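Local coordinates for CytC3 (PDB 3GJB), which probably acts as a non-haem iron(II)- and 2-oxoglutarate-dependent halogenase that chlorinates an amino acid carried on a peptidyl carrier protein, at residues S103-K108 with M254-R259; R46-R51 with I65-R70; E79-P84 with V289-V294. One frame throughout, in Å; residues are numbered along the deposited sequence.

Interaction 1. Residues S103-K108 with M254-R259; sequences SEFFPK and MGFAAR. With AKG (2-oxoglutaric acid), chain E; AKG (2-oxoglutaric acid), chain D.
Glu104 and Ala257 form a hydrogen-bonded pair in two antiparallel neighbours of the cupin-type β-sheet, the short segments running at 161° to each other. Ala257 N donates to Glu104 O at 2.9 Å, and the ladder continues where Phe106 pairs with Gly255. The face carrying Ser103, Phe105, Met254 and Phe256 is tightly filled. There Phe256 CD1 sits over one face of the Phe105 ring, 3.6 Å from Phe105 CZ, with the ring planes inclined at 51°. Met254 makes a Met-aromatic contact at the edge of that ring, SD to Phe105 CD2 3.9 Å, its chain being bent at chi2 (56°) and chi3. Trp41, Leu48 and Leu77 cover this side. The face of Glu104, Phe106 and Ala257 is looser. Beyond it Lys108 NZ approaches O4 of the chain D 2-oxoglutarate, and the side chain of Phe106, partly exposed, lies about 7 Å from the bound iron(II). Phe106 turns its ring edge to Ala257, CE2 to CB 3.4 Å, and to Arg259 NH2. The Arg259 guanidinium has O3 of the chain E 2-oxoglutarate over one face, while in its own plane NE forms a salt bridge to Glu104 OE2 at 2.9 Å, from above the carboxylate plane.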
loop_
_atom_site.group_PDB
_atom_site.type_symbol
_atom_site.label_atom_id
_atom_site.label_comp_id
_atom_site.label_asym_id
_atom_site.label_seq_id
_atom_site.Cartn_x
_atom_site.Cartn_y
_atom_site.Cartn_z
ATOM N N SER A 103 -1.560 -4.778 1.192
ATOM C CA SER A 103 -0.188 -4.488 0.832
ATOM C C SER A 103 0.089 -5.394 -0.368
ATOM O O SER A 103 -0.479 -6.486 -0.479
ATOM C CB SER A 103 0.772 -4.784 1.985
ATOM O OG SER A 103 0.903 -6.170 2.219
ATOM N N GLU A 104 0.924 -4.917 -1.283
ATOM C CA GLU A 104 1.270 -5.675 -2.474
ATOM C C GLU A 104 2.628 -5.223 -2.979
ATOM O O GLU A 104 3.078 -4.123 -2.663
ATOM C CB GLU A 104 0.210 -5.472 -3.563
ATOM C CG GLU A 104 -0.097 -4.016 -3.898
ATOM C CD GLU A 104 -1.335 -3.863 -4.784
ATOM O OE1 GLU A 104 -1.276 -4.245 -5.974
ATOM O OE2 GLU A 104 -2.372 -3.365 -4.287
ATOM N N PHE A 105 3.286 -6.084 -3.747
ATOM C CA PHE A 105 4.586 -5.749 -4.299
ATOM C C PHE A 105 4.476 -5.233 -5.730
ATOM O O PHE A 105 3.603 -5.639 -6.487
ATOM C CB PHE A 105 5.522 -6.963 -4.231
ATOM C CG PHE A 105 5.953 -7.304 -2.831
ATOM C CD1 PHE A 105 5.103 -7.999 -1.974
ATOM C CD2 PHE A 105 7.185 -6.867 -2.344
ATOM C CE1 PHE A 105 5.471 -8.253 -0.644
ATOM C CE2 PHE A 105 7.563 -7.114 -1.022
ATOM C CZ PHE A 105 6.696 -7.812 -0.167
ATOM N N PHE A 106 5.361 -4.310 -6.080
ATOM C CA PHE A 106 5.395 -3.733 -7.415
ATOM C C PHE A 106 6.797 -3.856 -7.964
ATOM O O PHE A 106 7.602 -2.942 -7.842
ATOM C CB PHE A 106 5.005 -2.260 -7.376
ATOM C CG PHE A 106 3.541 -2.030 -7.189
ATOM C CD1 PHE A 106 2.646 -2.306 -8.217
ATOM C CD2 PHE A 106 3.049 -1.533 -5.988
ATOM C CE1 PHE A 106 1.278 -2.086 -8.048
ATOM C CE2 PHE A 106 1.683 -1.312 -5.815
ATOM C CZ PHE A 106 0.802 -1.587 -6.842
ATOM N N PRO A 107 7.117 -5.003 -8.562
ATOM C CA PRO A 107 8.466 -5.158 -9.107
ATOM C C PRO A 107 8.507 -4.616 -10.526
ATOM O O PRO A 107 7.472 -4.444 -11.159
ATOM C CB PRO A 107 8.669 -6.666 -9.080
ATOM C CG PRO A 107 7.299 -7.157 -9.456
ATOM C CD PRO A 107 6.386 -6.283 -8.596
ATOM N N LYS A 108 9.703 -4.322 -11.012
ATOM C CA LYS A 108 9.853 -3.853 -12.377
ATOM C C LYS A 108 11.198 -4.353 -12.869
ATOM O O LYS A 108 12.220 -4.167 -12.218
ATOM C CB LYS A 108 9.764 -2.331 -12.467
ATOM C CG LYS A 108 9.419 -1.893 -13.874
ATOM C CD LYS A 108 8.793 -0.535 -13.895
ATOM C CE LYS A 108 8.279 -0.214 -15.281
ATOM N NZ LYS A 108 7.718 1.158 -15.309
ATOM N N MET A 254 11.907 -2.676 -6.773
ATOM C CA MET A 254 10.918 -3.342 -5.950
ATOM C C MET A 254 10.245 -2.366 -5.023
ATOM O O MET A 254 10.864 -1.843 -4.098
ATOM C CB MET A 254 11.551 -4.451 -5.112
ATOM C CG MET A 254 10.522 -5.299 -4.378
ATOM S SD MET A 254 9.325 -6.010 -5.527
ATOM C CE MET A 254 10.276 -7.350 -6.223
ATOM N N GLY A 255 8.969 -2.117 -5.288
ATOM C CA GLY A 255 8.206 -1.226 -4.447
ATOM C C GLY A 255 7.257 -2.056 -3.597
ATOM O O GLY A 255 6.728 -3.073 -4.041
ATOM N N PHE A 256 7.061 -1.638 -2.356
ATOM C CA PHE A 256 6.148 -2.335 -1.476
ATOM C C PHE A 256 5.093 -1.314 -1.124
ATOM O O PHE A 256 5.393 -0.305 -0.514
ATOM C CB PHE A 256 6.858 -2.802 -0.211
ATOM C CG PHE A 256 5.930 -3.388 0.809
ATOM C CD1 PHE A 256 5.267 -4.586 0.557
ATOM C CD2 PHE A 256 5.700 -2.736 2.012
ATOM C CE1 PHE A 256 4.388 -5.129 1.493
ATOM C CE2 PHE A 256 4.820 -3.271 2.958
ATOM C CZ PHE A 256 4.164 -4.469 2.696
ATOM N N ALA A 257 3.855 -1.575 -1.514
ATOM C CA ALA A 257 2.777 -0.640 -1.241
ATOM C C ALA A 257 1.842 -1.135 -0.160
ATOM O O ALA A 257 1.440 -2.298 -0.155
ATOM C CB ALA A 257 1.985 -0.375 -2.509
ATOM N N ALA A 258 1.497 -0.234 0.751
ATOM C CA ALA A 258 0.572 -0.541 1.830
ATOM C C ALA A 258 -0.553 0.477 1.672
ATOM O O ALA A 258 -0.298 1.678 1.539
ATOM C CB ALA A 258 1.258 -0.383 3.177
ATOM N N ARG A 259 -1.794 0.005 1.668
ATOM C CA ARG A 259 -2.933 0.906 1.493
ATOM C C ARG A 259 -3.766 1.069 2.770
ATOM O O ARG A 259 -4.072 0.091 3.468
ATOM C CB ARG A 259 -3.791 0.405 0.330
ATOM C CG ARG A 259 -3.012 0.303 -0.987
ATOM C CD ARG A 259 -3.827 -0.417 -2.034
ATOM N NE ARG A 259 -3.077 -0.733 -3.247
ATOM C CZ ARG A 259 -2.847 0.116 -4.246
ATOM N NH1 ARG A 259 -3.302 1.363 -4.197
ATOM N NH2 ARG A 259 -2.184 -0.302 -5.313
HETATM C C1 AKG E . -7.745 -5.654 -7.573
HETATM O O1 AKG E . -7.210 -6.181 -6.617
HETATM O O2 AKG E . -8.335 -6.423 -8.499
HETATM C C2 AKG E . -7.742 -4.151 -7.726
HETATM O O5 AKG E . -8.279 -3.640 -8.697
HETATM C C3 AKG E . -7.057 -3.290 -6.672
HETATM C C4 AKG E . -7.126 -1.785 -6.985
HETATM C C5 AKG E . -6.393 -0.977 -5.913
HETATM O O3 AKG E . -5.856 -1.528 -4.970
HETATM O O4 AKG E . -6.332 0.366 -6.016
HETATM C C1 AKG D . 0.514 1.981 -11.184
HETATM O O1 AKG D . 0.861 1.336 -10.208
HETATM O O2 AKG D . -0.633 2.669 -11.140
HETATM C C2 AKG D . 1.367 1.997 -12.418
HETATM O O5 AKG D . 1.034 2.642 -13.419
HETATM C C3 AKG D . 2.645 1.198 -12.401
HETATM C C4 AKG D . 3.362 1.308 -13.729
HETATM C C5 AKG D . 4.634 0.518 -13.696
HETATM O O3 AKG D . 4.971 -0.087 -12.696
HETATM O O4 AKG D . 5.393 0.489 -14.794
#

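Interaction 2. Residues R46-R51 with I65-R70; sequences RQLLDR and ISNYDR
Arg70 NH2 faces two backbone oxygens at the C-terminal side of helix 34-48, 2.9 Å from Asp50 O in a weak hydrogen bond and at the same distance from Leu48 O. The chain of Arg70 folds at chi2 (-57°) and chi3 (-106°), which brings NH2 to these carbonyls, Asp50 O lying near the guanidinium plane. Its other terminal nitrogen, NH1, forms a salt bridge to Asp73. Asn67 OD1 is a second meeting point: Arg70 NE makes a weak bond to it, and it lies 2.6 Å from Arg51 NH1, near the plane of the Arg51 guanidinium. Arg51 and Arg70 thus converge on one amide oxygen, crossing at about a right angle with their guanidinium planes 69° apart, and Arg51 NH2 is held by Tyr56 O. Two waters bridge the segments. Water 1 accepts from Asn67 ND2 and donates to Leu48 O, and water 2 accepts from Arg51 NH2 and donates to Tyr68 O. Leu48 adds a little packing, CG against the Asn67 amide (3.7 Å to ND2) and CD1 near Arg70 CG. Asn67, with positive phi, is the C-prime residue of the Schellman motif ending helix 62-65, a turn that directs its amide toward the 46-51 segment. With Arg51 NH1 only 3.3 Å from Arg70 NE, two donors of like charge come close; the carbonyl oxygens, Asn67 OD1 and Asp73 probably offset that charge, and Arg70 probably complements the negative dipole end of helix 34-48.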
loop_
_atom_site.group_PDB
_atom_site.type_symbol
_atom_site.label_atom_id
_atom_site.label_comp_id
_atom_site.label_asym_id
_atom_site.label_seq_id
_atom_site.Cartn_x
_atom_site.Cartn_y
_atom_site.Cartn_z
ATOM N N ARG A 46 13.754 -13.272 0.896
ATOM C CA ARG A 46 13.860 -14.712 1.127
ATOM C C ARG A 46 12.607 -15.282 1.801
ATOM O O ARG A 46 12.161 -16.377 1.479
ATOM C CB ARG A 46 15.081 -15.017 2.000
ATOM C CG ARG A 46 15.282 -16.505 2.272
ATOM C CD ARG A 46 16.518 -16.798 3.135
ATOM N NE ARG A 46 16.447 -16.163 4.450
ATOM C CZ ARG A 46 16.990 -14.985 4.752
ATOM N NH1 ARG A 46 17.664 -14.299 3.832
ATOM N NH2 ARG A 46 16.842 -14.486 5.974
ATOM N N GLN A 47 12.046 -14.533 2.738
ATOM C CA GLN A 47 10.864 -14.976 3.452
ATOM C C GLN A 47 9.620 -15.047 2.573
ATOM O O GLN A 47 8.752 -15.900 2.775
ATOM C CB GLN A 47 10.633 -14.071 4.661
ATOM C CG GLN A 47 11.622 -14.349 5.782
ATOM C CD GLN A 47 11.534 -13.356 6.920
ATOM O OE1 GLN A 47 11.996 -13.629 8.026
ATOM N NE2 GLN A 47 10.950 -12.188 6.654
ATOM N N LEU A 48 9.542 -14.157 1.592
ATOM C CA LEU A 48 8.423 -14.137 0.657
ATOM C C LEU A 48 8.274 -15.544 0.058
ATOM O O LEU A 48 7.169 -16.033 -0.174
ATOM C CB LEU A 48 8.719 -13.119 -0.455
ATOM C CG LEU A 48 7.889 -11.844 -0.647
ATOM C CD1 LEU A 48 7.259 -11.369 0.640
ATOM C CD2 LEU A 48 8.783 -10.776 -1.244
ATOM N N LEU A 49 9.410 -16.191 -0.170
ATOM C CA LEU A 49 9.449 -17.525 -0.758
ATOM C C LEU A 49 8.673 -18.590 0.004
ATOM O O LEU A 49 8.100 -19.491 -0.605
ATOM C CB LEU A 49 10.906 -17.962 -0.930
ATOM C CG LEU A 49 11.671 -17.086 -1.927
ATOM C CD1 LEU A 49 13.161 -17.412 -1.910
ATOM C CD2 LEU A 49 11.079 -17.303 -3.312
ATOM N N ASP A 50 8.655 -18.491 1.328
ATOM C CA ASP A 50 7.937 -19.455 2.158
ATOM C C ASP A 50 6.508 -18.980 2.368
ATOM O O ASP A 50 6.270 -17.967 3.025
ATOM C CB ASP A 50 8.650 -19.626 3.504
ATOM C CG ASP A 50 7.826 -20.416 4.517
ATOM O OD1 ASP A 50 7.035 -21.294 4.111
ATOM O OD2 ASP A 50 7.984 -20.165 5.732
ATOM N N ARG A 51 5.555 -19.714 1.806
ATOM C CA ARG A 51 4.154 -19.335 1.920
ATOM C C ARG A 51 3.387 -20.209 2.899
ATOM O O ARG A 51 2.158 -20.156 2.944
ATOM C CB ARG A 51 3.473 -19.398 0.543
ATOM C CG ARG A 51 4.025 -18.420 -0.492
ATOM C CD ARG A 51 3.209 -18.468 -1.777
ATOM N NE ARG A 51 1.831 -18.038 -1.550
ATOM C CZ ARG A 51 1.450 -16.773 -1.388
ATOM N NH1 ARG A 51 2.336 -15.789 -1.437
ATOM N NH2 ARG A 51 0.173 -16.489 -1.156
ATOM N N ILE A 65 0.687 -14.155 -7.131
ATOM C CA ILE A 65 1.798 -13.747 -7.988
ATOM C C ILE A 65 2.457 -12.428 -7.578
ATOM O O ILE A 65 3.671 -12.270 -7.714
ATOM C CB ILE A 65 1.323 -13.648 -9.461
ATOM C CG1 ILE A 65 0.654 -14.960 -9.875
ATOM C CG2 ILE A 65 2.496 -13.361 -10.383
ATOM C CD1 ILE A 65 1.519 -16.189 -9.664
ATOM N N SER A 66 1.656 -11.483 -7.091
ATOM C CA SER A 66 2.171 -10.194 -6.649
ATOM C C SER A 66 2.256 -10.127 -5.129
ATOM O O SER A 66 2.400 -9.051 -4.559
ATOM C CB SER A 66 1.292 -9.047 -7.160
ATOM O OG SER A 66 1.508 -8.816 -8.538
ATOM N N ASN A 67 2.168 -11.288 -4.485
ATOM C CA ASN A 67 2.242 -11.392 -3.033
ATOM C C ASN A 67 1.449 -10.361 -2.248
ATOM O O ASN A 67 2.001 -9.490 -1.576
ATOM C CB ASN A 67 3.703 -11.379 -2.577
ATOM C CG ASN A 67 4.270 -12.776 -2.436
ATOM O OD1 ASN A 67 3.707 -13.602 -1.722
ATOM N ND2 ASN A 67 5.380 -13.050 -3.111
ATOM N N TYR A 68 0.134 -10.479 -2.320
ATOM C CA TYR A 68 -0.732 -9.571 -1.596
ATOM C C TYR A 68 -0.756 -9.954 -0.132
ATOM O O TYR A 68 -0.652 -11.133 0.217
ATOM C CB TYR A 68 -2.156 -9.654 -2.135
ATOM C CG TYR A 68 -2.417 -8.888 -3.409
ATOM C CD1 TYR A 68 -1.391 -8.614 -4.324
ATOM C CD2 TYR A 68 -3.709 -8.476 -3.723
ATOM C CE1 TYR A 68 -1.666 -7.938 -5.533
ATOM C CE2 TYR A 68 -3.993 -7.810 -4.911
ATOM C CZ TYR A 68 -2.975 -7.544 -5.810
ATOM O OH TYR A 68 -3.291 -6.887 -6.974
ATOM N N ASP A 69 -0.875 -8.931 0.705
ATOM C CA ASP A 69 -0.991 -9.047 2.150
ATOM C C ASP A 69 -0.053 -9.977 2.912
ATOM O O ASP A 69 -0.489 -10.713 3.805
ATOM C CB ASP A 69 -2.440 -9.397 2.499
ATOM C CG ASP A 69 -3.437 -8.482 1.818
ATOM O OD1 ASP A 69 -3.223 -7.252 1.821
ATOM O OD2 ASP A 69 -4.441 -8.994 1.286
ATOM N N ARG A 70 1.231 -9.934 2.583
ATOM C CA ARG A 70 2.194 -10.760 3.291
ATOM C C ARG A 70 2.539 -10.131 4.630
ATOM O O ARG A 70 3.253 -10.721 5.437
ATOM C CB ARG A 70 3.446 -10.962 2.445
ATOM C CG ARG A 70 3.144 -11.725 1.178
ATOM C CD ARG A 70 2.496 -13.075 1.477
ATOM N NE ARG A 70 3.424 -14.185 1.277
ATOM C CZ ARG A 70 4.344 -14.557 2.153
ATOM N NH1 ARG A 70 4.454 -13.906 3.295
ATOM N NH2 ARG A 70 5.160 -15.564 1.885
HETATM O O HOH W 1 6.398 -15.813 -2.922
HETATM O O HOH W 2 0.140 -13.610 -1.508
#

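Interaction 3. Residues E79-P84 with V289-V294; sequences EHIMRP and VLTSGV
Ile81 reaches strand 289-292 with its CD1 methyl, which packs 3.9 Å from Val289 CG1, the two side chains crossing at about a right angle. CG1 of Ile81 stands between the backbone N and the carbonyl carbon (chi1 63°), and from there the branch extends to the strand. Its backbone contributes too: Ile81 O takes a weak hydrogen bond from Thr291 OG1 at 3.3 Å, and also hydrogen-bonds to Tyr260 OH, so the last turn of helix 75-82 finds partners for a carbonyl. Met82 follows, bent at chi2 and chi3, and slides past Thr291 in the opposite direction. Its SD lies 3.5 Å from Thr291 OG1 and 4.1 Å from Val289 CG1, while Met82 CE approaches Thr291 O at 3.9 Å. Arg83 turns away from the strand at the N-cap position of helix 84-94; its NH2 makes a salt bridge at 3.2 Å to Glu79 OE2, which also pairs with Arg40. The contact packs the end of helix 75-82 against the edge strand of the sheet: Ile81 also lies on Cys100 and Ala258 of strands 98-108 and 253-262, and Thr291 is flanked by Val87 of helix 84-94.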
loop_
_atom_site.group_PDB
_atom_site.type_symbol
_atom_site.label_atom_id
_atom_site.label_comp_id
_atom_site.label_asym_id
_atom_site.label_seq_id
_atom_site.Cartn_x
_atom_site.Cartn_y
_atom_site.Cartn_z
ATOM N N GLU A 79 5.537 -5.258 10.656
ATOM C CA GLU A 79 6.064 -4.084 11.331
ATOM C C GLU A 79 6.044 -2.871 10.405
ATOM O O GLU A 79 5.758 -1.752 10.824
ATOM C CB GLU A 79 7.497 -4.336 11.787
ATOM C CG GLU A 79 8.121 -3.132 12.468
ATOM C CD GLU A 79 9.602 -3.304 12.691
ATOM O OE1 GLU A 79 10.084 -4.446 12.569
ATOM O OE2 GLU A 79 10.278 -2.300 12.997
ATOM N N HIS A 80 6.354 -3.109 9.137
ATOM C CA HIS A 80 6.385 -2.045 8.149
ATOM C C HIS A 80 5.077 -1.249 8.111
ATOM O O HIS A 80 5.096 -0.024 8.193
ATOM C CB HIS A 80 6.687 -2.631 6.761
ATOM C CG HIS A 80 7.162 -1.613 5.770
ATOM N ND1 HIS A 80 8.475 -1.197 5.705
ATOM C CD2 HIS A 80 6.486 -0.862 4.868
ATOM C CE1 HIS A 80 8.586 -0.232 4.809
ATOM N NE2 HIS A 80 7.393 -0.011 4.288
ATOM N N ILE A 81 3.942 -1.937 8.008
ATOM C CA ILE A 81 2.656 -1.250 7.935
ATOM C C ILE A 81 2.270 -0.565 9.241
ATOM O O ILE A 81 1.386 0.295 9.262
ATOM C CB ILE A 81 1.516 -2.212 7.466
ATOM C CG1 ILE A 81 1.307 -3.351 8.469
ATOM C CG2 ILE A 81 1.864 -2.798 6.106
ATOM C CD1 ILE A 81 0.028 -3.237 9.247
ATOM N N MET A 82 2.960 -0.929 10.322
ATOM C CA MET A 82 2.722 -0.344 11.644
ATOM C C MET A 82 3.647 0.847 11.936
ATOM O O MET A 82 3.431 1.608 12.885
ATOM C CB MET A 82 2.930 -1.408 12.728
ATOM C CG MET A 82 1.860 -2.491 12.759
ATOM S SD MET A 82 0.220 -1.773 12.986
ATOM C CE MET A 82 0.154 -1.562 14.785
ATOM N N ARG A 83 4.681 1.003 11.122
ATOM C CA ARG A 83 5.646 2.076 11.320
ATOM C C ARG A 83 5.088 3.477 11.521
ATOM O O ARG A 83 4.231 3.938 10.765
ATOM C CB ARG A 83 6.650 2.085 10.168
ATOM C CG ARG A 83 7.853 1.220 10.443
ATOM C CD ARG A 83 8.730 1.913 11.461
ATOM N NE ARG A 83 9.710 1.014 12.051
ATOM C CZ ARG A 83 10.817 1.427 12.656
ATOM N NH1 ARG A 83 11.081 2.726 12.741
ATOM N NH2 ARG A 83 11.657 0.542 13.177
ATOM N N PRO A 84 5.564 4.166 12.574
ATOM C CA PRO A 84 5.160 5.529 12.930
ATOM C C PRO A 84 5.445 6.499 11.786
ATOM O O PRO A 84 4.681 7.442 11.550
ATOM C CB PRO A 84 6.013 5.828 14.161
ATOM C CG PRO A 84 6.094 4.501 14.820
ATOM C CD PRO A 84 6.370 3.570 13.657
ATOM N N VAL A 289 -5.969 -4.372 9.403
ATOM C CA VAL A 289 -5.219 -4.150 10.626
ATOM C C VAL A 289 -5.414 -2.747 11.162
ATOM O O VAL A 289 -5.213 -1.772 10.440
ATOM C CB VAL A 289 -3.712 -4.400 10.387
ATOM C CG1 VAL A 289 -2.903 -4.023 11.627
ATOM C CG2 VAL A 289 -3.490 -5.860 10.032
ATOM N N LEU A 290 -5.829 -2.647 12.427
ATOM C CA LEU A 290 -6.014 -1.341 13.048
ATOM C C LEU A 290 -4.616 -0.858 13.405
ATOM O O LEU A 290 -4.011 -1.294 14.378
ATOM C CB LEU A 290 -6.878 -1.428 14.309
ATOM C CG LEU A 290 -7.105 -0.069 14.992
ATOM C CD1 LEU A 290 -7.879 0.854 14.072
ATOM C CD2 LEU A 290 -7.856 -0.260 16.293
ATOM N N THR A 291 -4.120 0.058 12.594
ATOM C CA THR A 291 -2.787 0.608 12.730
ATOM C C THR A 291 -2.627 1.679 13.806
ATOM O O THR A 291 -1.532 1.899 14.338
ATOM C CB THR A 291 -2.367 1.135 11.359
ATOM O OG1 THR A 291 -1.635 0.111 10.675
ATOM C CG2 THR A 291 -1.581 2.393 11.473
ATOM N N SER A 292 -3.725 2.349 14.128
ATOM C CA SER A 292 -3.699 3.385 15.147
ATOM C C SER A 292 -5.127 3.698 15.542
ATOM O O SER A 292 -6.064 3.279 14.864
ATOM C CB SER A 292 -3.031 4.640 14.601
ATOM O OG SER A 292 -3.683 5.070 13.423
ATOM N N GLY A 293 -5.281 4.431 16.640
ATOM C CA GLY A 293 -6.600 4.800 17.115
ATOM C C GLY A 293 -7.422 3.621 17.594
ATOM O O GLY A 293 -6.898 2.661 18.156
ATOM N N VAL A 294 -8.724 3.694 17.365
ATOM C CA VAL A 294 -9.635 2.639 17.780
ATOM C C VAL A 294 -10.661 2.431 16.694
ATOM O O VAL A 294 -10.878 3.312 15.862
ATOM C CB VAL A 294 -10.396 3.016 19.066
ATOM C CG1 VAL A 294 -9.438 3.144 20.222
ATOM C CG2 VAL A 294 -11.154 4.326 18.850
#

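Interactions 1 and 3 are buried and reach the same sheet, since strand 98-108 lies between strands 253-262 and 289-292; interaction 2 is a surface contact of loops and a helix end. Their chemistry follows: a backbone ladder and aromatic packing in interaction 1, with charged groups facing the 2-oxoglutarates; arginines, carbonyls and waters in interaction 2; mostly apolar contact with one weak bond in interaction 3. Interaction 1 touches both others. Ser103 O and Asp69 N, 2.7 Å apart, probably hydrogen-bond it to interaction 2, and Phe256 packs on His80 of interaction 3. Interactions 2 and 3 do not touch.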